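Local coordinates for beta-glycosidase (Bacteroides caccae, PDB 6T2R), which probably hydrolyses beta-galactosidic linkages inside mucin O-glycan chains as an endo-acting family 16 glycoside hydrolase of a human gut bacterium, at residues E30-D35 and V258-W263; D35-A40 and M253-V258; G107-V112 and G191-P196. One frame throughout, in Å; residues are numbered along the deposited sequence.

In the fold
Contacts 1 and 3 follow the antiparallel order of strands 29-35, 251-263, 108-116 and 187-195, in line with the beta-sandwich (jelly-roll) fold of family 16 glycoside hydrolases, and contact 2 packs a loop on strand 251-263. Contacts 1 and 2 share that strand as well as D35 and V258. Contact 1 is a surface pairing, with a classic bulge and a sulfate at its margin. Contact 2, partly buried, begins where that pairing ends and relies on a phenylalanine ring. Contact 3 is buried and joins strands 108-116 and 187-195 by a two-pronged salt bridge on one face and apolar packing on the other. Backbone bonds from R259 and Y261 to E111 and R109 tie contacts 1 and 3 together.

Contact 1 (E30-D35 and V258-W263); sequences ELVWED and VRHYQW. With SO4 (sulfate ion), chain B.
L31 and Y261 meet in an antiparallel edge pairing interrupted by a classic beta bulge, where V32 and W33 both face H260. H260 O accepts from V32 N at 3.0 Å and, more weakly, from W33 N. On one side of the sheet L31 holds CG anti to its backbone N (chi1 -176°), and CD1 comes over one face of the Y261 ring, 4.0 Å from the centroid, a CH-pi contact. Beside it E34 and R259 run alongside each other; E34 OE1 to R259 NE is a long salt bridge of 3.9 Å, with the carboxylate and guanidinium planes 58° apart. On the other side the W33 ring brings its edge to V258, CZ3 lying 3.8 Å from CG1, and the W33 and H260 side chains cross at about a right angle. V32, in the bulge, points toward strand 258-263: its CG1 touches Q262 CG, while CG2 lies 3.5 Å from H260 CD2. H260 ND1 bonds to R109 O, which helps fix the imidazole's rotation. H106 gives its N to a sulfate, probably from the crystallisation liquor, and its O to Q262 NE2; H260 NE2 donates to sulfate O1 at 2.6 Å and Q262 NE2 to O4 at 3.0 Å.

Contact 2 (D35-A40 and M253-V258); sequences DNFDGA and MEVDWV
F37 turns CG anti to its own carbonyl carbon (chi1 -62°), and W257 sets its CG between backbone N and carbonyl carbon (chi1 48°); the first torsion sends a phenyl ring in against V255 and V258, and the second carries the indole away from the loop while CB stays beside N36. The backbone of F37 is itself unusual, with positive phi and psi, as the chain leaves the sheet after D35. An Asx turn shapes this exit: F37 N donates to D35 OD1 at 2.9 Å, reaching the oxygen on its anti side and 33° out of the carboxylate plane. The other oxygen, D35 OD2, accepts from the indole N-H of W47, so both ends of the carboxylate are held and its rotation is fixed.

The phenyl ring crosses V255 obliquely, bringing CE2 to 3.5 Å from V255 CG1, while its far end, CZ, rests 4.0 Å from V258 CG2. D256 O lies at the ring edge near its plane, 3.6 Å from F37 CD2, and V255 O approaches the same carbon obliquely. N36 and W257 lie side by side, pointing the same way, with the amide plane nearly perpendicular to the indole; N36 OD1 comes within 3.4 Å of W257 CB. D35 O, already bonded to V258 N, also receives a CA-H...O contact from W257 CA at 3.2 Å.

D256 and W257 form a classic bulge opposite R113, whose guanidinium makes a salt bridge with D256 OD2. Where the loop departs, strand 74-81 takes over the pairing with strand 251-263: L75 bonds to the V255 backbone and packs on F37, strand 108-116 runs along the other edge, and I232 of strand 228-233 touches V255 and V258.

Contact 3 (G107-V112 and G191-P196); sequences GGRIEV and GVDFWP
R109 and D193 form a two-pronged salt bridge across an antiparallel pair. The guanidinium approaches side-on: NE donates to D193 OD1 at 2.7 Å and NH2 to D193 OD2 at 2.8 Å, both bonds nearly straight. D193 OD2 is met through its syn lone pair, and OD1 on the syn side but 24° out of the carboxylate plane. With the two planes only 23° apart, the groups are almost coplanar, and one nitrogen for each oxygen holds the carboxylate nearly in the guanidinium plane, at its edge. The R109 chain is extended as far as CD and then bends (chi3 -62°), which lays it alongside D193 and brings NE round to the carboxylate. W29 adds a cation-pi contact to the same guanidinium.

The backbones are joined by I110 N to V192 O at 3.0 Å, returned by V192 N to I110 O, and by F194 N to G108 O at 2.9 Å. CA-H...O contacts fill the positions between, among them G191 CA to I110 O at 3.2 Å. G191 also lies directly opposite E111, whose CG comes near its CA.

The opposite face is apolar. F194 presses CB onto G107 CA at 3.4 Å, a close approach to a residue with no side chain, and its ring meets G108 O at the edge, in plane. Farther along, F194 CE1 is 4.0 Å from I110 CD1, the two side chains crossing at a slant.

Strand 251-263 borders strand 108-116 on one side, through backbone bonds of R109 with Y261 and E111 with R259. Strand 198-203 borders strand 187-195 on the other, pairing D193 with V200, while F194 also packs on T128 of strand 125-130.

Contact 1 (E30-D35 and V258-W263)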
loop_
_atom_site.group_PDB
_atom_site.type_symbol
_atom_site.label_atom_id
_atom_site.label_comp_id
_atom_site.label_asym_id
_atom_site.label_seq_id
_atom_site.Cartn_x
_atom_site.Cartn_y
_atom_site.Cartn_z
ATOM N N GLU A 30 9.434 -15.434 -10.279
ATOM C CA GLU A 30 10.596 -15.750 -9.413
ATOM C C GLU A 30 10.550 -14.815 -8.195
ATOM O O GLU A 30 10.459 -13.571 -8.402
ATOM C CB GLU A 30 11.919 -15.590 -10.174
ATOM C CG GLU A 30 12.133 -16.552 -11.341
ATOM C CD GLU A 30 12.332 -18.031 -11.034
ATOM O OE1 GLU A 30 12.574 -18.830 -12.002
ATOM O OE2 GLU A 30 12.186 -18.402 -9.856
ATOM N N LEU A 31 10.590 -15.365 -6.977
ATOM C CA LEU A 31 10.674 -14.566 -5.720
ATOM C C LEU A 31 12.065 -13.937 -5.658
ATOM O O LEU A 31 13.025 -14.679 -5.607
ATOM C CB LEU A 31 10.394 -15.452 -4.496
ATOM C CG LEU A 31 10.363 -14.703 -3.157
ATOM C CD1 LEU A 31 9.162 -13.770 -3.072
ATOM C CD2 LEU A 31 10.330 -15.672 -1.997
ATOM N N VAL A 32 12.163 -12.615 -5.785
ATOM C CA VAL A 32 13.452 -11.850 -5.783
ATOM C C VAL A 32 13.659 -11.244 -4.378
ATOM O O VAL A 32 14.811 -10.967 -4.040
ATOM C CB VAL A 32 13.507 -10.747 -6.866
ATOM C CG1 VAL A 32 13.462 -11.331 -8.280
ATOM C CG2 VAL A 32 12.420 -9.665 -6.676
ATOM N N TRP A 33 12.597 -11.059 -3.578
ATOM C CA TRP A 33 12.699 -10.462 -2.223
ATOM C C TRP A 33 11.443 -10.755 -1.404
ATOM O O TRP A 33 10.339 -10.795 -1.984
ATOM C CB TRP A 33 12.967 -8.964 -2.349
ATOM C CG TRP A 33 13.095 -8.295 -1.020
ATOM C CD1 TRP A 33 14.215 -8.226 -0.239
ATOM C CD2 TRP A 33 12.055 -7.649 -0.271
ATOM N NE1 TRP A 33 13.944 -7.564 0.938
ATOM C CE2 TRP A 33 12.624 -7.207 0.952
ATOM C CE3 TRP A 33 10.701 -7.418 -0.494
ATOM C CZ2 TRP A 33 11.898 -6.496 1.902
ATOM C CZ3 TRP A 33 9.988 -6.712 0.440
ATOM C CH2 TRP A 33 10.568 -6.266 1.627
ATOM N N GLU A 34 11.620 -10.996 -0.105
ATOM C CA GLU A 34 10.502 -11.144 0.829
ATOM C C GLU A 34 10.876 -10.569 2.202
ATOM O O GLU A 34 12.043 -10.497 2.555
ATOM C CB GLU A 34 10.068 -12.610 0.883
ATOM C CG GLU A 34 10.988 -13.518 1.690
ATOM C CD GLU A 34 10.567 -14.978 1.666
ATOM O OE1 GLU A 34 9.355 -15.263 1.657
ATOM O OE2 GLU A 34 11.455 -15.814 1.601
ATOM N N ASP A 35 9.858 -10.204 2.958
ATOM C CA ASP A 35 9.981 -9.930 4.401
ATOM C C ASP A 35 8.877 -10.706 5.133
ATOM O O ASP A 35 7.699 -10.441 4.848
ATOM C CB ASP A 35 9.932 -8.428 4.633
ATOM C CG ASP A 35 10.383 -8.066 6.027
ATOM O OD1 ASP A 35 10.355 -8.978 6.863
ATOM O OD2 ASP A 35 10.756 -6.872 6.250
ATOM N N VAL A 258 5.465 -9.558 3.028
ATOM C CA VAL A 258 5.525 -8.864 1.723
ATOM C C VAL A 258 6.350 -9.749 0.824
ATOM O O VAL A 258 7.443 -10.137 1.267
ATOM C CB VAL A 258 6.171 -7.479 1.832
ATOM C CG1 VAL A 258 6.194 -6.776 0.485
ATOM C CG2 VAL A 258 5.473 -6.632 2.879
ATOM N N ARG A 259 5.871 -9.999 -0.395
ATOM C CA ARG A 259 6.661 -10.763 -1.401
ATOM C C ARG A 259 6.715 -9.973 -2.696
ATOM O O ARG A 259 5.729 -9.353 -3.075
ATOM C CB ARG A 259 6.133 -12.183 -1.626
ATOM C CG ARG A 259 6.370 -13.100 -0.432
ATOM C CD ARG A 259 5.447 -14.302 -0.533
ATOM N NE ARG A 259 5.651 -15.249 0.547
ATOM C CZ ARG A 259 4.899 -16.311 0.727
ATOM N NH1 ARG A 259 3.926 -16.591 -0.116
ATOM N NH2 ARG A 259 5.117 -17.104 1.740
ATOM N N HIS A 260 7.893 -9.995 -3.302
ATOM C CA HIS A 260 8.189 -9.323 -4.572
ATOM C C HIS A 260 8.667 -10.393 -5.533
ATOM O O HIS A 260 9.620 -11.086 -5.197
ATOM C CB HIS A 260 9.181 -8.189 -4.318
ATOM C CG HIS A 260 9.436 -7.357 -5.510
ATOM N ND1 HIS A 260 8.455 -7.065 -6.385
ATOM C CD2 HIS A 260 10.566 -6.777 -5.958
ATOM C CE1 HIS A 260 8.946 -6.304 -7.338
ATOM N NE2 HIS A 260 10.255 -6.124 -7.102
ATOM N N TYR A 261 7.968 -10.546 -6.655
ATOM C CA TYR A 261 8.340 -11.465 -7.749
ATOM C C TYR A 261 8.695 -10.669 -9.009
ATOM O O TYR A 261 8.214 -9.506 -9.191
ATOM C CB TYR A 261 7.179 -12.412 -8.018
ATOM C CG TYR A 261 6.739 -13.276 -6.864
ATOM C CD1 TYR A 261 5.830 -12.836 -5.907
ATOM C CD2 TYR A 261 7.181 -14.589 -6.780
ATOM C CE1 TYR A 261 5.397 -13.664 -4.877
ATOM C CE2 TYR A 261 6.770 -15.424 -5.749
ATOM C CZ TYR A 261 5.870 -14.970 -4.802
ATOM O OH TYR A 261 5.469 -15.853 -3.839
ATOM N N GLN A 262 9.473 -11.305 -9.886
ATOM C CA GLN A 262 9.711 -10.837 -11.267
ATOM C C GLN A 262 9.412 -11.998 -12.214
ATOM O O GLN A 262 9.728 -13.150 -11.869
ATOM C CB GLN A 262 11.154 -10.371 -11.458
ATOM C CG GLN A 262 11.517 -9.129 -10.682
ATOM C CD GLN A 262 10.866 -7.888 -11.227
ATOM O OE1 GLN A 262 10.069 -7.953 -12.164
ATOM N NE2 GLN A 262 11.161 -6.768 -10.583
ATOM N N TRP A 263 8.757 -11.717 -13.333
ATOM C CA TRP A 263 8.564 -12.699 -14.429
ATOM C C TRP A 263 9.877 -12.845 -15.197
ATOM O O TRP A 263 10.248 -11.875 -15.881
ATOM C CB TRP A 263 7.456 -12.240 -15.366
ATOM C CG TRP A 263 7.160 -13.267 -16.400
ATOM C CD1 TRP A 263 7.653 -13.324 -17.666
ATOM C CD2 TRP A 263 6.300 -14.390 -16.251
ATOM N NE1 TRP A 263 7.142 -14.416 -18.312
ATOM C CE2 TRP A 263 6.333 -15.098 -17.460
ATOM C CE3 TRP A 263 5.514 -14.879 -15.215
ATOM C CZ2 TRP A 263 5.601 -16.258 -17.663
ATOM C CZ3 TRP A 263 4.786 -16.027 -15.415
ATOM C CH2 TRP A 263 4.818 -16.696 -16.630
HETATM S S SO4 B . 13.626 -5.531 -7.853
HETATM O O1 SO4 B . 12.352 -4.817 -7.806
HETATM O O2 SO4 B . 13.880 -6.164 -6.570
HETATM O O3 SO4 B . 14.667 -4.592 -8.128
HETATM O O4 SO4 B . 13.562 -6.554 -8.868
#

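Contact 2 (D35-A40 and M253-V258)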
loop_
_atom_site.group_PDB
_atom_site.type_symbol
_atom_site.label_atom_id
_atom_site.label_comp_id
_atom_site.label_asym_id
_atom_site.label_seq_id
_atom_site.Cartn_x
_atom_site.Cartn_y
_atom_site.Cartn_z
ATOM N N ASP A 35 9.858 -10.204 2.958
ATOM C CA ASP A 35 9.981 -9.930 4.401
ATOM C C ASP A 35 8.877 -10.706 5.133
ATOM O O ASP A 35 7.699 -10.441 4.848
ATOM C CB ASP A 35 9.932 -8.428 4.633
ATOM C CG ASP A 35 10.383 -8.066 6.027
ATOM O OD1 ASP A 35 10.355 -8.978 6.863
ATOM O OD2 ASP A 35 10.756 -6.872 6.250
ATOM N N ASN A 36 9.253 -11.613 6.051
ATOM C CA ASN A 36 8.312 -12.410 6.885
ATOM C C ASN A 36 8.154 -11.820 8.281
ATOM O O ASN A 36 7.505 -12.496 9.119
ATOM C CB ASN A 36 8.740 -13.867 7.008
ATOM C CG ASN A 36 8.387 -14.600 5.739
ATOM O OD1 ASN A 36 7.224 -14.632 5.338
ATOM N ND2 ASN A 36 9.399 -15.120 5.075
ATOM N N PHE A 37 8.702 -10.622 8.516
ATOM C CA PHE A 37 8.596 -9.904 9.819
ATOM C C PHE A 37 9.045 -10.830 10.975
ATOM O O PHE A 37 8.323 -11.013 11.954
ATOM C CB PHE A 37 7.169 -9.367 9.950
ATOM C CG PHE A 37 6.830 -8.380 8.864
ATOM C CD1 PHE A 37 7.563 -7.220 8.713
ATOM C CD2 PHE A 37 5.813 -8.641 7.961
ATOM C CE1 PHE A 37 7.284 -6.338 7.678
ATOM C CE2 PHE A 37 5.523 -7.751 6.941
ATOM C CZ PHE A 37 6.265 -6.601 6.794
ATOM N N ASP A 38 10.234 -11.399 10.841
ATOM C CA ASP A 38 10.782 -12.400 11.786
ATOM C C ASP A 38 11.361 -11.765 13.051
ATOM O O ASP A 38 11.268 -12.421 14.091
ATOM C CB ASP A 38 11.915 -13.173 11.137
ATOM C CG ASP A 38 11.405 -14.128 10.102
ATOM O OD1 ASP A 38 10.238 -14.588 10.231
ATOM O OD2 ASP A 38 12.177 -14.385 9.183
ATOM N N GLY A 39 11.962 -10.576 12.962
ATOM C CA GLY A 39 12.774 -10.001 14.061
ATOM C C GLY A 39 11.989 -9.465 15.270
ATOM O O GLY A 39 10.752 -9.473 15.300
ATOM N N ALA A 40 12.735 -8.950 16.237
ATOM C CA ALA A 40 12.245 -8.122 17.354
ATOM C C ALA A 40 11.607 -6.834 16.815
ATOM O O ALA A 40 10.780 -6.244 17.521
ATOM C CB ALA A 40 13.408 -7.839 18.270
ATOM N N MET A 253 -4.083 -3.683 12.165
ATOM C CA MET A 253 -3.920 -4.497 10.941
ATOM C C MET A 253 -2.706 -5.357 11.234
ATOM O O MET A 253 -1.792 -4.860 11.914
ATOM C CB MET A 253 -3.683 -3.676 9.676
ATOM C CG MET A 253 -2.535 -2.690 9.778
ATOM S SD MET A 253 -2.288 -1.676 8.275
ATOM C CE MET A 253 -2.712 -2.899 7.021
ATOM N N GLU A 254 -2.767 -6.614 10.831
ATOM C CA GLU A 254 -1.681 -7.605 11.034
ATOM C C GLU A 254 -1.121 -7.952 9.670
ATOM O O GLU A 254 -1.909 -8.296 8.763
ATOM C CB GLU A 254 -2.219 -8.875 11.695
ATOM C CG GLU A 254 -3.280 -8.584 12.730
ATOM C CD GLU A 254 -3.951 -9.821 13.275
ATOM O OE1 GLU A 254 -3.229 -10.658 13.847
ATOM O OE2 GLU A 254 -5.204 -9.917 13.139
ATOM N N VAL A 255 0.191 -7.895 9.555
ATOM C CA VAL A 255 0.878 -8.203 8.283
ATOM C C VAL A 255 1.783 -9.415 8.491
ATOM O O VAL A 255 2.776 -9.330 9.250
ATOM C CB VAL A 255 1.637 -6.976 7.780
ATOM C CG1 VAL A 255 2.141 -7.183 6.367
ATOM C CG2 VAL A 255 0.770 -5.727 7.881
ATOM N N ASP A 256 1.440 -10.479 7.777
ATOM C CA ASP A 256 2.183 -11.757 7.736
ATOM C C ASP A 256 3.460 -11.581 6.918
ATOM O O ASP A 256 4.536 -12.012 7.417
ATOM C CB ASP A 256 1.264 -12.840 7.180
ATOM C CG ASP A 256 1.768 -14.256 7.355
ATOM O OD1 ASP A 256 2.768 -14.448 8.075
ATOM O OD2 ASP A 256 1.155 -15.140 6.744
ATOM N N TRP A 257 3.371 -11.015 5.699
ATOM C CA TRP A 257 4.568 -10.889 4.813
ATOM C C TRP A 257 4.343 -9.936 3.639
ATOM O O TRP A 257 3.191 -9.620 3.284
ATOM C CB TRP A 257 5.098 -12.253 4.285
ATOM C CG TRP A 257 4.080 -13.201 3.698
ATOM C CD1 TRP A 257 3.633 -14.360 4.280
ATOM C CD2 TRP A 257 3.415 -13.140 2.413
ATOM N NE1 TRP A 257 2.711 -14.977 3.476
ATOM C CE2 TRP A 257 2.573 -14.270 2.321
ATOM C CE3 TRP A 257 3.415 -12.231 1.345
ATOM C CZ2 TRP A 257 1.752 -14.514 1.219
ATOM C CZ3 TRP A 257 2.590 -12.461 0.262
ATOM C CH2 TRP A 257 1.799 -13.602 0.183
ATOM N N VAL A 258 5.465 -9.558 3.028
ATOM C CA VAL A 258 5.525 -8.864 1.723
ATOM C C VAL A 258 6.350 -9.749 0.824
ATOM O O VAL A 258 7.443 -10.137 1.267
ATOM C CB VAL A 258 6.171 -7.479 1.832
ATOM C CG1 VAL A 258 6.194 -6.776 0.485
ATOM C CG2 VAL A 258 5.473 -6.632 2.879
#

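Contact 3 (G107-V112 and G191-P196)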
loop_
_atom_site.group_PDB
_atom_site.type_symbol
_atom_site.label_atom_id
_atom_site.label_comp_id
_atom_site.label_asym_id
_atom_site.label_seq_id
_atom_site.Cartn_x
_atom_site.Cartn_y
_atom_site.Cartn_z
ATOM N N GLY A 107 9.010 -2.511 -10.795
ATOM C CA GLY A 107 7.850 -3.247 -11.313
ATOM C C GLY A 107 7.722 -4.618 -10.670
ATOM O O GLY A 107 7.896 -4.722 -9.461
ATOM N N GLY A 108 7.446 -5.642 -11.469
ATOM C CA GLY A 108 7.146 -6.992 -10.979
ATOM C C GLY A 108 5.825 -7.042 -10.234
ATOM O O GLY A 108 4.962 -6.155 -10.445
ATOM N N ARG A 109 5.676 -8.082 -9.410
ATOM C CA ARG A 109 4.455 -8.411 -8.633
ATOM C C ARG A 109 4.773 -8.078 -7.185
ATOM O O ARG A 109 5.757 -8.593 -6.675
ATOM C CB ARG A 109 4.097 -9.888 -8.833
ATOM C CG ARG A 109 3.231 -10.502 -7.743
ATOM C CD ARG A 109 2.606 -11.831 -8.146
ATOM N NE ARG A 109 1.710 -11.731 -9.283
ATOM C CZ ARG A 109 1.090 -12.758 -9.849
ATOM N NH1 ARG A 109 1.265 -13.971 -9.371
ATOM N NH2 ARG A 109 0.289 -12.575 -10.884
ATOM N N ILE A 110 4.021 -7.184 -6.577
ATOM C CA ILE A 110 4.141 -6.887 -5.128
ATOM C C ILE A 110 2.925 -7.486 -4.456
ATOM O O ILE A 110 1.790 -7.161 -4.906
ATOM C CB ILE A 110 4.268 -5.377 -4.903
ATOM C CG1 ILE A 110 5.429 -4.814 -5.718
ATOM C CG2 ILE A 110 4.462 -5.107 -3.439
ATOM C CD1 ILE A 110 5.632 -3.325 -5.572
ATOM N N GLU A 111 3.133 -8.316 -3.439
ATOM C CA GLU A 111 2.002 -8.937 -2.706
ATOM C C GLU A 111 2.247 -8.758 -1.218
ATOM O O GLU A 111 3.433 -8.839 -0.761
ATOM C CB GLU A 111 1.813 -10.432 -2.953
ATOM C CG GLU A 111 1.478 -10.795 -4.376
ATOM C CD GLU A 111 1.418 -12.306 -4.602
ATOM O OE1 GLU A 111 2.077 -13.019 -3.867
ATOM O OE2 GLU A 111 0.700 -12.756 -5.513
ATOM N N VAL A 112 1.162 -8.479 -0.511
ATOM C CA VAL A 112 1.190 -8.322 0.967
ATOM C C VAL A 112 0.051 -9.160 1.527
ATOM O O VAL A 112 -1.129 -8.989 1.059
ATOM C CB VAL A 112 1.083 -6.837 1.370
ATOM C CG1 VAL A 112 1.096 -6.656 2.882
ATOM C CG2 VAL A 112 2.188 -6.021 0.725
ATOM N N GLY A 191 -2.366 -7.780 -4.127
ATOM C CA GLY A 191 -1.307 -7.788 -5.150
ATOM C C GLY A 191 -1.567 -6.844 -6.324
ATOM O O GLY A 191 -2.747 -6.520 -6.633
ATOM N N VAL A 192 -0.485 -6.345 -6.914
ATOM C CA VAL A 192 -0.486 -5.605 -8.197
ATOM C C VAL A 192 0.678 -6.162 -9.012
ATOM O O VAL A 192 1.733 -6.470 -8.378
ATOM C CB VAL A 192 -0.392 -4.084 -7.988
ATOM C CG1 VAL A 192 0.981 -3.633 -7.437
ATOM C CG2 VAL A 192 -0.766 -3.337 -9.275
ATOM N N ASP A 193 0.471 -6.316 -10.315
ATOM C CA ASP A 193 1.520 -6.671 -11.301
ATOM C C ASP A 193 1.779 -5.449 -12.181
ATOM O O ASP A 193 0.761 -4.848 -12.712
ATOM C CB ASP A 193 1.089 -7.861 -12.160
ATOM C CG ASP A 193 0.806 -9.145 -11.387
ATOM O OD1 ASP A 193 1.209 -9.234 -10.179
ATOM O OD2 ASP A 193 0.182 -10.057 -11.994
ATOM N N PHE A 194 3.057 -5.056 -12.292
ATOM C CA PHE A 194 3.534 -3.960 -13.173
ATOM C C PHE A 194 4.006 -4.547 -14.501
ATOM O O PHE A 194 4.925 -5.391 -14.491
ATOM C CB PHE A 194 4.696 -3.205 -12.543
ATOM C CG PHE A 194 4.340 -2.339 -11.357
ATOM C CD1 PHE A 194 4.163 -2.895 -10.093
ATOM C CD2 PHE A 194 4.226 -0.967 -11.493
ATOM C CE1 PHE A 194 3.869 -2.105 -8.996
ATOM C CE2 PHE A 194 3.952 -0.178 -10.387
ATOM C CZ PHE A 194 3.765 -0.746 -9.146
ATOM N N TRP A 195 3.373 -4.131 -15.601
ATOM C CA TRP A 195 3.830 -4.411 -16.985
ATOM C C TRP A 195 3.995 -3.093 -17.734
ATOM O O TRP A 195 3.410 -2.071 -17.343
ATOM C CB TRP A 195 2.860 -5.342 -17.715
ATOM C CG TRP A 195 2.522 -6.606 -16.973
ATOM C CD1 TRP A 195 1.322 -6.931 -16.406
ATOM C CD2 TRP A 195 3.389 -7.732 -16.738
ATOM N NE1 TRP A 195 1.370 -8.186 -15.870
ATOM C CE2 TRP A 195 2.628 -8.702 -16.056
ATOM C CE3 TRP A 195 4.696 -8.034 -17.096
ATOM C CZ2 TRP A 195 3.145 -9.942 -15.697
ATOM C CZ3 TRP A 195 5.212 -9.260 -16.732
ATOM C CH2 TRP A 195 4.447 -10.197 -16.044
ATOM N N PRO A 196 4.750 -3.099 -18.852
ATOM C CA PRO A 196 4.947 -1.897 -19.660
ATOM C C PRO A 196 3.640 -1.230 -20.095
ATOM O O PRO A 196 3.613 -0.017 -20.153
ATOM C CB PRO A 196 5.740 -2.390 -20.880
ATOM C CG PRO A 196 6.522 -3.581 -20.306
ATOM C CD PRO A 196 5.508 -4.241 -19.390
#